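Putative carboxynorspermidine decarboxylase protein (PDB 3MT1) probably catalyses the pyridoxal 5'-phosphate-dependent decarboxylation of carboxynorspermidine and carboxyspermidine to norspermidine and spermidine, as a homodimer. Local coordinates at residues K11-A22 and V44-M52; V279-I290 and G302-L310. All coordinates share one frame; numbering follows the deposited sequence.

Contact 1: K11-A22 and V44-M52; sequences KAKLTRNMERIA and VFDLMRDYM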
loop_
_atom_site.group_PDB
_atom_site.type_symbol
_atom_site.label_atom_id
_atom_site.label_comp_id
_atom_site.label_asym_id
_atom_site.label_seq_id
_atom_site.Cartn_x
_atom_site.Cartn_y
_atom_site.Cartn_z
ATOM N N LYS B 11 -9.578 -9.558 -22.006
ATOM C CA LYS B 11 -9.228 -10.891 -22.428
ATOM C C LYS B 11 -8.425 -10.907 -23.761
ATOM O O LYS B 11 -7.386 -11.578 -23.872
ATOM C CB LYS B 11 -10.482 -11.755 -22.534
ATOM C CG LYS B 11 -10.145 -13.198 -22.417
ATOM C CD LYS B 11 -11.173 -14.073 -22.955
ATOM C CE LYS B 11 -10.665 -15.504 -22.902
ATOM N NZ LYS B 11 -11.505 -16.399 -23.730
ATOM N N ALA B 12 -8.897 -10.171 -24.764
ATOM C CA ALA B 12 -8.210 -10.161 -26.065
ATOM C C ALA B 12 -6.776 -9.561 -26.044
ATOM O O ALA B 12 -5.899 -10.047 -26.751
ATOM C CB ALA B 12 -9.072 -9.488 -27.135
ATOM N N LYS B 13 -6.556 -8.519 -25.239
ATOM C CA LYS B 13 -5.248 -7.874 -25.145
ATOM C C LYS B 13 -4.249 -8.683 -24.338
ATOM O O LYS B 13 -3.048 -8.711 -24.657
ATOM C CB LYS B 13 -5.363 -6.473 -24.566
ATOM C CG LYS B 13 -5.927 -5.525 -25.580
ATOM C CD LYS B 13 -6.235 -4.185 -24.943
ATOM C CE LYS B 13 -6.990 -3.331 -25.905
ATOM N NZ LYS B 13 -7.621 -2.307 -25.072
ATOM N N LEU B 14 -4.747 -9.337 -23.300
ATOM C CA LEU B 14 -3.924 -10.227 -22.538
ATOM C C LEU B 14 -3.466 -11.348 -23.461
ATOM O O LEU B 14 -2.280 -11.629 -23.526
ATOM C CB LEU B 14 -4.679 -10.773 -21.327
ATOM C CG LEU B 14 -3.963 -11.783 -20.418
ATOM C CD1 LEU B 14 -2.635 -11.257 -19.791
ATOM C CD2 LEU B 14 -4.878 -12.111 -19.292
ATOM N N THR B 15 -4.393 -11.956 -24.195
ATOM C CA THR B 15 -4.046 -13.005 -25.150
ATOM C C THR B 15 -3.000 -12.585 -26.179
ATOM O O THR B 15 -2.091 -13.364 -26.465
ATOM C CB THR B 15 -5.281 -13.517 -25.872
ATOM O OG1 THR B 15 -6.156 -14.079 -24.904
ATOM C CG2 THR B 15 -4.924 -14.562 -26.913
ATOM N N ARG B 16 -3.137 -11.378 -26.735
ATOM C CA ARG B 16 -2.122 -10.804 -27.628
ATOM C C ARG B 16 -0.744 -11.004 -26.972
ATOM O O ARG B 16 0.140 -11.557 -27.589
ATOM C CB ARG B 16 -2.472 -9.330 -27.943
ATOM C CG ARG B 16 -1.489 -8.454 -28.769
ATOM C CD ARG B 16 -1.497 -6.993 -28.216
ATOM N NE ARG B 16 -1.556 -7.054 -26.729
ATOM C CZ ARG B 16 -1.642 -6.028 -25.873
ATOM N NH1 ARG B 16 -1.679 -4.769 -26.289
ATOM N NH2 ARG B 16 -1.685 -6.280 -24.568
ATOM N N ASN B 17 -0.597 -10.653 -25.691
ATOM C CA ASN B 17 0.675 -10.796 -24.975
ATOM C C ASN B 17 1.090 -12.238 -24.853
ATOM O O ASN B 17 2.266 -12.581 -24.982
ATOM C CB ASN B 17 0.598 -10.224 -23.557
ATOM C CG ASN B 17 0.499 -8.720 -23.523
ATOM O OD1 ASN B 17 0.687 -8.036 -24.534
ATOM N ND2 ASN B 17 0.193 -8.187 -22.345
HETATM N N MSE B 18 0.114 -13.079 -24.577
HETATM C CA MSE B 18 0.385 -14.456 -24.358
HETATM C C MSE B 18 0.927 -15.085 -25.632
HETATM O O MSE B 18 1.868 -15.849 -25.585
HETATM C CB MSE B 18 -0.873 -15.126 -23.861
HETATM C CG MSE B 18 -1.187 -14.742 -22.402
HETATM SE SE MSE B 18 0.222 -15.336 -21.163
HETATM C CE MSE B 18 1.053 -13.622 -20.686
ATOM N N GLU B 19 0.389 -14.708 -26.783
ATOM C CA GLU B 19 0.842 -15.266 -28.049
ATOM C C GLU B 19 2.259 -14.841 -28.394
ATOM O O GLU B 19 2.982 -15.573 -29.084
ATOM C CB GLU B 19 -0.070 -14.851 -29.183
ATOM C CG GLU B 19 -1.488 -15.303 -29.037
ATOM C CD GLU B 19 -2.414 -14.629 -30.040
ATOM O OE1 GLU B 19 -2.197 -13.446 -30.417
ATOM O OE2 GLU B 19 -3.380 -15.290 -30.460
ATOM N N ARG B 20 2.665 -13.668 -27.932
ATOM C CA ARG B 20 3.998 -13.182 -28.294
ATOM C C ARG B 20 5.037 -13.890 -27.433
ATOM O O ARG B 20 6.111 -14.256 -27.903
ATOM C CB ARG B 20 4.074 -11.668 -28.173
ATOM C CG ARG B 20 2.994 -10.976 -28.973
ATOM C CD ARG B 20 3.048 -9.477 -28.803
ATOM N NE ARG B 20 2.413 -8.822 -29.930
ATOM C CZ ARG B 20 2.442 -7.519 -30.165
ATOM N NH1 ARG B 20 3.062 -6.696 -29.327
ATOM N NH2 ARG B 20 1.829 -7.041 -31.230
ATOM N N ILE B 21 4.674 -14.109 -26.175
ATOM C CA ILE B 21 5.413 -14.997 -25.282
ATOM C C ILE B 21 5.643 -16.424 -25.868
ATOM O O ILE B 21 6.786 -16.849 -26.037
ATOM C CB ILE B 21 4.748 -15.024 -23.867
ATOM C CG1 ILE B 21 4.981 -13.660 -23.198
ATOM C CG2 ILE B 21 5.300 -16.174 -23.026
ATOM C CD1 ILE B 21 4.552 -13.525 -21.773
ATOM N N ALA B 22 4.568 -17.134 -26.189
ATOM C CA ALA B 22 4.648 -18.435 -26.866
ATOM C C ALA B 22 5.631 -18.414 -28.089
ATOM O O ALA B 22 6.539 -19.261 -28.216
ATOM C CB ALA B 22 3.267 -18.856 -27.293
ATOM N N VAL B 44 -7.406 -15.521 -14.041
ATOM C CA VAL B 44 -7.023 -15.538 -15.439
ATOM C C VAL B 44 -5.849 -16.483 -15.707
ATOM O O VAL B 44 -5.366 -16.565 -16.835
ATOM C CB VAL B 44 -6.768 -14.090 -16.049
ATOM C CG1 VAL B 44 -8.003 -13.183 -15.903
ATOM C CG2 VAL B 44 -5.506 -13.429 -15.486
ATOM N N PHE B 45 -5.399 -17.217 -14.695
ATOM C CA PHE B 45 -4.347 -18.191 -14.928
ATOM C C PHE B 45 -4.703 -19.276 -15.960
ATOM O O PHE B 45 -3.850 -19.727 -16.722
ATOM C CB PHE B 45 -3.920 -18.853 -13.626
ATOM C CG PHE B 45 -3.146 -17.955 -12.708
ATOM C CD1 PHE B 45 -2.740 -16.694 -13.109
ATOM C CD2 PHE B 45 -2.801 -18.386 -11.443
ATOM C CE1 PHE B 45 -2.039 -15.891 -12.260
ATOM C CE2 PHE B 45 -2.065 -17.555 -10.589
ATOM C CZ PHE B 45 -1.699 -16.330 -11.007
ATOM N N ASP B 46 -5.961 -19.693 -15.979
ATOM C CA ASP B 46 -6.428 -20.680 -16.948
ATOM C C ASP B 46 -6.180 -20.194 -18.345
ATOM O O ASP B 46 -5.773 -20.975 -19.204
ATOM C CB ASP B 46 -7.906 -21.049 -16.730
ATOM C CG ASP B 46 -8.086 -22.039 -15.562
ATOM O OD1 ASP B 46 -7.115 -22.796 -15.299
ATOM O OD2 ASP B 46 -9.166 -22.064 -14.894
ATOM N N LEU B 47 -6.383 -18.903 -18.573
ATOM C CA LEU B 47 -6.058 -18.352 -19.874
ATOM C C LEU B 47 -4.547 -18.303 -20.147
ATOM O O LEU B 47 -4.132 -18.676 -21.224
ATOM C CB LEU B 47 -6.767 -17.017 -20.137
ATOM C CG LEU B 47 -6.218 -16.135 -21.267
ATOM C CD1 LEU B 47 -6.626 -16.636 -22.671
ATOM C CD2 LEU B 47 -6.666 -14.701 -21.060
HETATM N N MSE B 48 -3.727 -17.928 -19.169
HETATM C CA MSE B 48 -2.283 -17.791 -19.391
HETATM C C MSE B 48 -1.504 -19.120 -19.435
HETATM O O MSE B 48 -0.463 -19.208 -20.091
HETATM C CB MSE B 48 -1.670 -16.874 -18.324
HETATM C CG MSE B 48 -2.287 -15.526 -18.292
HETATM SE SE MSE B 48 -1.835 -14.472 -16.743
HETATM C CE MSE B 48 -0.116 -13.868 -17.309
ATOM N N ARG B 49 -1.994 -20.119 -18.705
ATOM C CA ARG B 49 -1.338 -21.417 -18.554
ATOM C C ARG B 49 -0.795 -22.007 -19.875
ATOM O O ARG B 49 0.369 -22.408 -19.959
ATOM C CB ARG B 49 -2.317 -22.420 -17.897
ATOM C CG ARG B 49 -1.664 -23.396 -16.950
ATOM C CD ARG B 49 -2.592 -24.456 -16.369
ATOM N NE ARG B 49 -2.043 -25.796 -16.647
ATOM C CZ ARG B 49 -1.935 -26.805 -15.770
ATOM N NH1 ARG B 49 -2.313 -26.654 -14.491
ATOM N NH2 ARG B 49 -1.425 -27.986 -16.165
ATOM N N ASP B 50 -1.641 -22.068 -20.901
ATOM C CA ASP B 50 -1.250 -22.771 -22.116
ATOM C C ASP B 50 -0.188 -22.055 -22.944
ATOM O O ASP B 50 0.288 -22.610 -23.929
ATOM C CB ASP B 50 -2.466 -23.103 -22.972
ATOM C CG ASP B 50 -3.453 -24.011 -22.251
ATOM O OD1 ASP B 50 -3.011 -24.978 -21.574
ATOM O OD2 ASP B 50 -4.669 -23.753 -22.362
ATOM N N TYR B 51 0.197 -20.845 -22.532
ATOM C CA TYR B 51 1.163 -20.058 -23.275
ATOM C C TYR B 51 2.455 -19.882 -22.522
ATOM O O TYR B 51 3.438 -19.369 -23.075
ATOM C CB TYR B 51 0.610 -18.679 -23.649
ATOM C CG TYR B 51 -0.676 -18.637 -24.481
ATOM C CD1 TYR B 51 -0.629 -18.534 -25.881
ATOM C CD2 TYR B 51 -1.940 -18.665 -23.862
ATOM C CE1 TYR B 51 -1.808 -18.444 -26.642
ATOM C CE2 TYR B 51 -3.121 -18.599 -24.605
ATOM C CZ TYR B 51 -3.052 -18.475 -26.003
ATOM O OH TYR B 51 -4.219 -18.407 -26.758
HETATM N N MSE B 52 2.457 -20.291 -21.265
HETATM C CA MSE B 52 3.620 -20.130 -20.411
HETATM C C MSE B 52 4.057 -21.423 -19.749
HETATM O O MSE B 52 3.437 -22.475 -19.950
HETATM C CB MSE B 52 3.373 -19.044 -19.380
HETATM C CG MSE B 52 3.026 -17.708 -20.031
HETATM SE SE MSE B 52 2.840 -16.289 -18.702
HETATM C CE MSE B 52 4.649 -15.761 -18.593
#
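Y51 lays its ring against helix 11-22, and CB of M18 sits over one face of it, 3.8 Å from the centroid, a CH-pi contact. CG of Y51 stands anti to its carbonyl carbon (chi1 -58°), which sends the ring back along the helix: CB of A22 lies at its edge, CG of E19 runs alongside, and OH ends near CG2 of T15. The bend of M18 at chi2 brings its selenium to 3.7 Å from SE of M52, the two side chains crossing at about a right angle, and the turn at chi3 puts its CE 3.6 Å from CE of M48. CE of M52 reaches CD1 of I21. One turn earlier in helix 11-22, L14 and L47 slide past each other in opposite directions, their CD2 methyls 3.6 Å apart. CD1 of L47 touches OG1 of T15 (3.4 Å), a hydroxyl turned back to bond O of K11 at 3.0 Å. With an alanine in place of Y51, CB of M18 is likely to lose the ring it packs on, and a gap to open beside the 49-52 turn. Helix 233-236 touches L14, M18 and I21, whose side chain lies about 10 Å from that of E233, predicted to bind substrate. The helix leading into barrel strand 31-35 thus packs on the short helix after that strand, axes 10.4 Å apart and crossing at -29°, with no hydrogen bond between the segments. Apolar side chains and one ring therefore hold helix 11-22 against helix 45-49 and the turn after it, the hydroxyl of T15 being satisfied within its own helix.

Contact 2: V279-I290 and G302-L310; sequences VLPNEGSHSYMI and GEFRFAEEL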
loop_
_atom_site.group_PDB
_atom_site.type_symbol
_atom_site.label_atom_id
_atom_site.label_comp_id
_atom_site.label_asym_id
_atom_site.label_seq_id
_atom_site.Cartn_x
_atom_site.Cartn_y
_atom_site.Cartn_z
ATOM N N VAL B 279 -3.806 8.337 -19.612
ATOM C CA VAL B 279 -5.105 8.525 -20.218
ATOM C C VAL B 279 -4.992 8.554 -21.758
ATOM O O VAL B 279 -3.913 8.792 -22.318
ATOM C CB VAL B 279 -5.766 9.789 -19.639
ATOM C CG1 VAL B 279 -7.132 9.981 -20.197
ATOM C CG2 VAL B 279 -5.886 9.644 -18.109
ATOM N N LEU B 280 -6.107 8.272 -22.436
ATOM C CA LEU B 280 -6.178 8.292 -23.898
ATOM C C LEU B 280 -7.434 9.003 -24.375
ATOM O O LEU B 280 -8.490 8.872 -23.770
ATOM C CB LEU B 280 -6.188 6.882 -24.484
ATOM C CG LEU B 280 -4.987 5.954 -24.366
ATOM C CD1 LEU B 280 -5.351 4.625 -25.016
ATOM C CD2 LEU B 280 -3.717 6.528 -24.977
ATOM N N PRO B 281 -7.311 9.815 -25.441
ATOM C CA PRO B 281 -6.049 10.346 -25.951
ATOM C C PRO B 281 -5.630 11.421 -24.968
ATOM O O PRO B 281 -6.470 11.955 -24.212
ATOM C CB PRO B 281 -6.473 11.014 -27.233
ATOM C CG PRO B 281 -7.863 11.491 -26.913
ATOM C CD PRO B 281 -8.468 10.381 -26.154
ATOM N N ASN B 282 -4.366 11.761 -24.907
ATOM C CA ASN B 282 -4.107 12.788 -23.920
ATOM C C ASN B 282 -4.125 14.128 -24.632
ATOM O O ASN B 282 -3.118 14.848 -24.676
ATOM C CB ASN B 282 -2.837 12.525 -23.109
ATOM C CG ASN B 282 -2.717 13.452 -21.932
ATOM O OD1 ASN B 282 -3.701 14.038 -21.490
ATOM N ND2 ASN B 282 -1.513 13.604 -21.423
ATOM N N GLU B 283 -5.279 14.430 -25.226
ATOM C CA GLU B 283 -5.396 15.549 -26.160
ATOM C C GLU B 283 -6.623 16.387 -25.894
ATOM O O GLU B 283 -7.525 15.964 -25.172
ATOM C CB GLU B 283 -5.427 15.056 -27.606
ATOM C CG GLU B 283 -4.118 14.461 -28.131
ATOM C CD GLU B 283 -2.933 15.441 -28.102
ATOM O OE1 GLU B 283 -3.147 16.661 -27.883
ATOM O OE2 GLU B 283 -1.780 14.976 -28.292
ATOM N N GLY B 284 -6.652 17.568 -26.498
ATOM C CA GLY B 284 -7.715 18.525 -26.277
ATOM C C GLY B 284 -7.194 19.710 -25.495
ATOM O O GLY B 284 -6.016 19.763 -25.128
ATOM N N SER B 285 -8.075 20.665 -25.229
ATOM C CA SER B 285 -7.666 21.895 -24.569
ATOM C C SER B 285 -8.390 22.167 -23.255
ATOM O O SER B 285 -8.624 23.323 -22.906
ATOM C CB SER B 285 -7.820 23.082 -25.532
ATOM O OG SER B 285 -9.107 23.087 -26.121
ATOM N N HIS B 286 -8.753 21.106 -22.535
ATOM C CA HIS B 286 -9.158 21.232 -21.127
ATOM C C HIS B 286 -8.228 20.443 -20.255
ATOM O O HIS B 286 -8.351 19.233 -20.153
ATOM C CB HIS B 286 -10.604 20.803 -20.904
ATOM C CG HIS B 286 -11.582 21.773 -21.462
ATOM N ND1 HIS B 286 -12.022 21.715 -22.769
ATOM C CD2 HIS B 286 -12.150 22.872 -20.915
ATOM C CE1 HIS B 286 -12.851 22.720 -22.992
ATOM N NE2 HIS B 286 -12.940 23.442 -21.886
ATOM N N SER B 287 -7.293 21.140 -19.632
ATOM C CA SER B 287 -6.279 20.497 -18.823
ATOM C C SER B 287 -6.746 20.340 -17.379
ATOM O O SER B 287 -7.099 21.320 -16.701
ATOM C CB SER B 287 -4.936 21.241 -18.923
ATOM O OG SER B 287 -3.863 20.313 -19.065
ATOM N N TYR B 288 -6.760 19.087 -16.933
ATOM C CA TYR B 288 -7.271 18.714 -15.610
ATOM C C TYR B 288 -6.210 18.036 -14.772
ATOM O O TYR B 288 -5.492 17.142 -15.248
ATOM C CB TYR B 288 -8.476 17.778 -15.710
ATOM C CG TYR B 288 -9.798 18.458 -15.968
ATOM C CD1 TYR B 288 -10.699 18.685 -14.933
ATOM C CD2 TYR B 288 -10.159 18.861 -17.250
ATOM C CE1 TYR B 288 -11.927 19.305 -15.163
ATOM C CE2 TYR B 288 -11.377 19.479 -17.495
ATOM C CZ TYR B 288 -12.259 19.704 -16.455
ATOM O OH TYR B 288 -13.476 20.329 -16.709
HETATM N N MSE B 289 -6.110 18.467 -13.522
HETATM C CA MSE B 289 -5.487 17.622 -12.525
HETATM C C MSE B 289 -6.565 16.695 -11.977
HETATM O O MSE B 289 -7.606 17.163 -11.504
HETATM C CB MSE B 289 -4.846 18.431 -11.409
HETATM C CG MSE B 289 -3.789 17.639 -10.667
HETATM SE SE MSE B 289 -3.140 18.612 -9.115
HETATM C CE MSE B 289 -1.233 18.104 -9.170
ATOM N N ILE B 290 -6.332 15.390 -12.091
ATOM C CA ILE B 290 -7.266 14.407 -11.568
ATOM C C ILE B 290 -6.735 13.843 -10.281
ATOM O O ILE B 290 -5.628 13.332 -10.237
ATOM C CB ILE B 290 -7.535 13.237 -12.549
ATOM C CG1 ILE B 290 -7.920 13.756 -13.938
ATOM C CG2 ILE B 290 -8.631 12.309 -12.002
ATOM C CD1 ILE B 290 -6.764 13.704 -14.921
ATOM N N GLY B 302 -2.573 12.489 -12.176
ATOM C CA GLY B 302 -1.873 13.220 -13.246
ATOM C C GLY B 302 -2.588 14.466 -13.803
ATOM O O GLY B 302 -3.774 14.679 -13.553
ATOM N N GLU B 303 -1.856 15.308 -14.539
ATOM C CA GLU B 303 -2.463 16.452 -15.262
ATOM C C GLU B 303 -2.733 15.943 -16.675
ATOM O O GLU B 303 -1.811 15.495 -17.362
ATOM C CB GLU B 303 -1.557 17.704 -15.297
ATOM C CG GLU B 303 -1.155 18.280 -13.927
ATOM C CD GLU B 303 -0.668 19.762 -13.955
ATOM O OE1 GLU B 303 0.230 20.124 -14.770
ATOM O OE2 GLU B 303 -1.172 20.577 -13.139
ATOM N N PHE B 304 -3.988 15.954 -17.100
ATOM C CA PHE B 304 -4.272 15.472 -18.431
ATOM C C PHE B 304 -5.032 16.450 -19.282
ATOM O O PHE B 304 -5.636 17.394 -18.797
ATOM C CB PHE B 304 -4.998 14.136 -18.386
ATOM C CG PHE B 304 -4.226 13.071 -17.693
ATOM C CD1 PHE B 304 -3.145 12.476 -18.317
ATOM C CD2 PHE B 304 -4.553 12.693 -16.391
ATOM C CE1 PHE B 304 -2.414 11.512 -17.674
ATOM C CE2 PHE B 304 -3.818 11.724 -15.737
ATOM C CZ PHE B 304 -2.741 11.130 -16.385
ATOM N N ARG B 305 -4.943 16.219 -20.581
ATOM C CA ARG B 305 -5.775 16.886 -21.558
ATOM C C ARG B 305 -7.016 16.028 -21.867
ATOM O O ARG B 305 -6.970 14.784 -21.897
ATOM C CB ARG B 305 -4.961 17.205 -22.816
ATOM C CG ARG B 305 -4.099 18.431 -22.681
ATOM C CD ARG B 305 -2.931 18.418 -23.649
ATOM N NE ARG B 305 -2.447 19.774 -23.895
ATOM C CZ ARG B 305 -1.164 20.105 -24.050
ATOM N NH1 ARG B 305 -0.213 19.173 -23.966
ATOM N NH2 ARG B 305 -0.822 21.376 -24.280
ATOM N N PHE B 306 -8.122 16.738 -22.045
ATOM C CA PHE B 306 -9.396 16.191 -22.452
ATOM C C PHE B 306 -9.928 17.137 -23.512
ATOM O O PHE B 306 -9.486 18.287 -23.608
ATOM C CB PHE B 306 -10.337 16.132 -21.258
ATOM C CG PHE B 306 -9.832 15.256 -20.141
ATOM C CD1 PHE B 306 -10.080 13.887 -20.155
ATOM C CD2 PHE B 306 -9.085 15.800 -19.097
ATOM C CE1 PHE B 306 -9.602 13.066 -19.138
ATOM C CE2 PHE B 306 -8.606 14.994 -18.081
ATOM C CZ PHE B 306 -8.859 13.623 -18.093
ATOM N N ALA B 307 -10.856 16.644 -24.328
ATOM C CA ALA B 307 -11.399 17.429 -25.437
ATOM C C ALA B 307 -12.578 18.279 -24.946
ATOM O O ALA B 307 -12.763 19.416 -25.398
ATOM C CB ALA B 307 -11.814 16.512 -26.546
ATOM N N GLU B 308 -13.346 17.717 -23.999
ATOM C CA GLU B 308 -14.530 18.369 -23.403
ATOM C C GLU B 308 -14.410 18.496 -21.898
ATOM O O GLU B 308 -13.942 17.578 -21.206
ATOM C CB GLU B 308 -15.829 17.592 -23.679
ATOM C CG GLU B 308 -15.966 16.990 -25.070
ATOM C CD GLU B 308 -15.282 15.644 -25.181
ATOM O OE1 GLU B 308 -14.724 15.187 -24.156
ATOM O OE2 GLU B 308 -15.292 15.053 -26.287
ATOM N N GLU B 309 -14.873 19.639 -21.408
ATOM C CA GLU B 309 -15.111 19.876 -19.996
ATOM C C GLU B 309 -15.659 18.629 -19.284
ATOM O O GLU B 309 -16.648 18.027 -19.734
ATOM C CB GLU B 309 -16.098 21.027 -19.856
ATOM C CG GLU B 309 -15.977 21.793 -18.569
ATOM C CD GLU B 309 -17.269 22.456 -18.164
ATOM O OE1 GLU B 309 -18.246 22.456 -18.957
ATOM O OE2 GLU B 309 -17.307 22.992 -17.040
ATOM N N LEU B 310 -15.005 18.244 -18.189
ATOM C CA LEU B 310 -15.420 17.086 -17.408
ATOM C C LEU B 310 -16.573 17.403 -16.466
ATOM O O LEU B 310 -16.587 18.449 -15.800
ATOM C CB LEU B 310 -14.252 16.541 -16.579
ATOM C CG LEU B 310 -13.103 15.835 -17.273
ATOM C CD1 LEU B 310 -12.128 15.383 -16.198
ATOM C CD2 LEU B 310 -13.588 14.653 -18.128
#
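Strands 286-290 and 302-306 pair antiparallel as the two arms of a beta hairpin, Y288 and F304 forming a hydrogen-bonded pair (Y288 N to F304 O 2.8 Å, F304 N to Y288 O 2.7 Å), with a classic beta bulge where S285 and H286 both face F306. Y288, F304 and F306 project from the same face. CG2 of V279 stands over the centre of the F304 ring, 3.6 Å from its centroid and 5° off the normal, and CG1 reaches toward CE1 of F306. The rings of Y288 and F306 meet obliquely, planes at 82°. L310 runs past Y288 in the opposite direction, placing CD1 over the ring centre (3.9 Å from the centroid), while its backbone N donates to Y288 OH at 3.0 Å, so the phenol is held at face and hydroxyl. N282 reaches in from the preceding loop: with CG anti to the backbone N (chi1 -170°), its OD1 accepts R305 N at 2.7 Å and lies near the edge of the F304 ring. G284 comes so close to F306 O and A307 that a side chain would collide. Strand 255-259 continues the sheet beside 286-290, M289 bonding through its backbone to N255 and A257, and K254 forms a salt bridge with E303. Strand 315-318 also packs on the apolar face, F318 touching V279 and F304 and I316 touching L310, while A257 meets Y288 and L310.

How the contacts relate
Contact 1 closes before contact 2 opens along the chain, and their centres lie 32 Å apart, with nearest atoms about 7 Å from each other and no touch. Contact 1 belongs to the eight-stranded parallel alpha/beta barrel: helix 45-49 follows barrel strand 31-35, and helix 11-28 leads into that strand. Contact 2 is a hairpin of the mixed beta sheet, 29 Å from the chain centre. Strand 6-10, immediately before helix 11-28, pairs in that same sheet with strand 240-251, so the chain starts in the sheet, builds the barrel and returns. This two-domain plan is that of class-II (fold type III) decarboxylases.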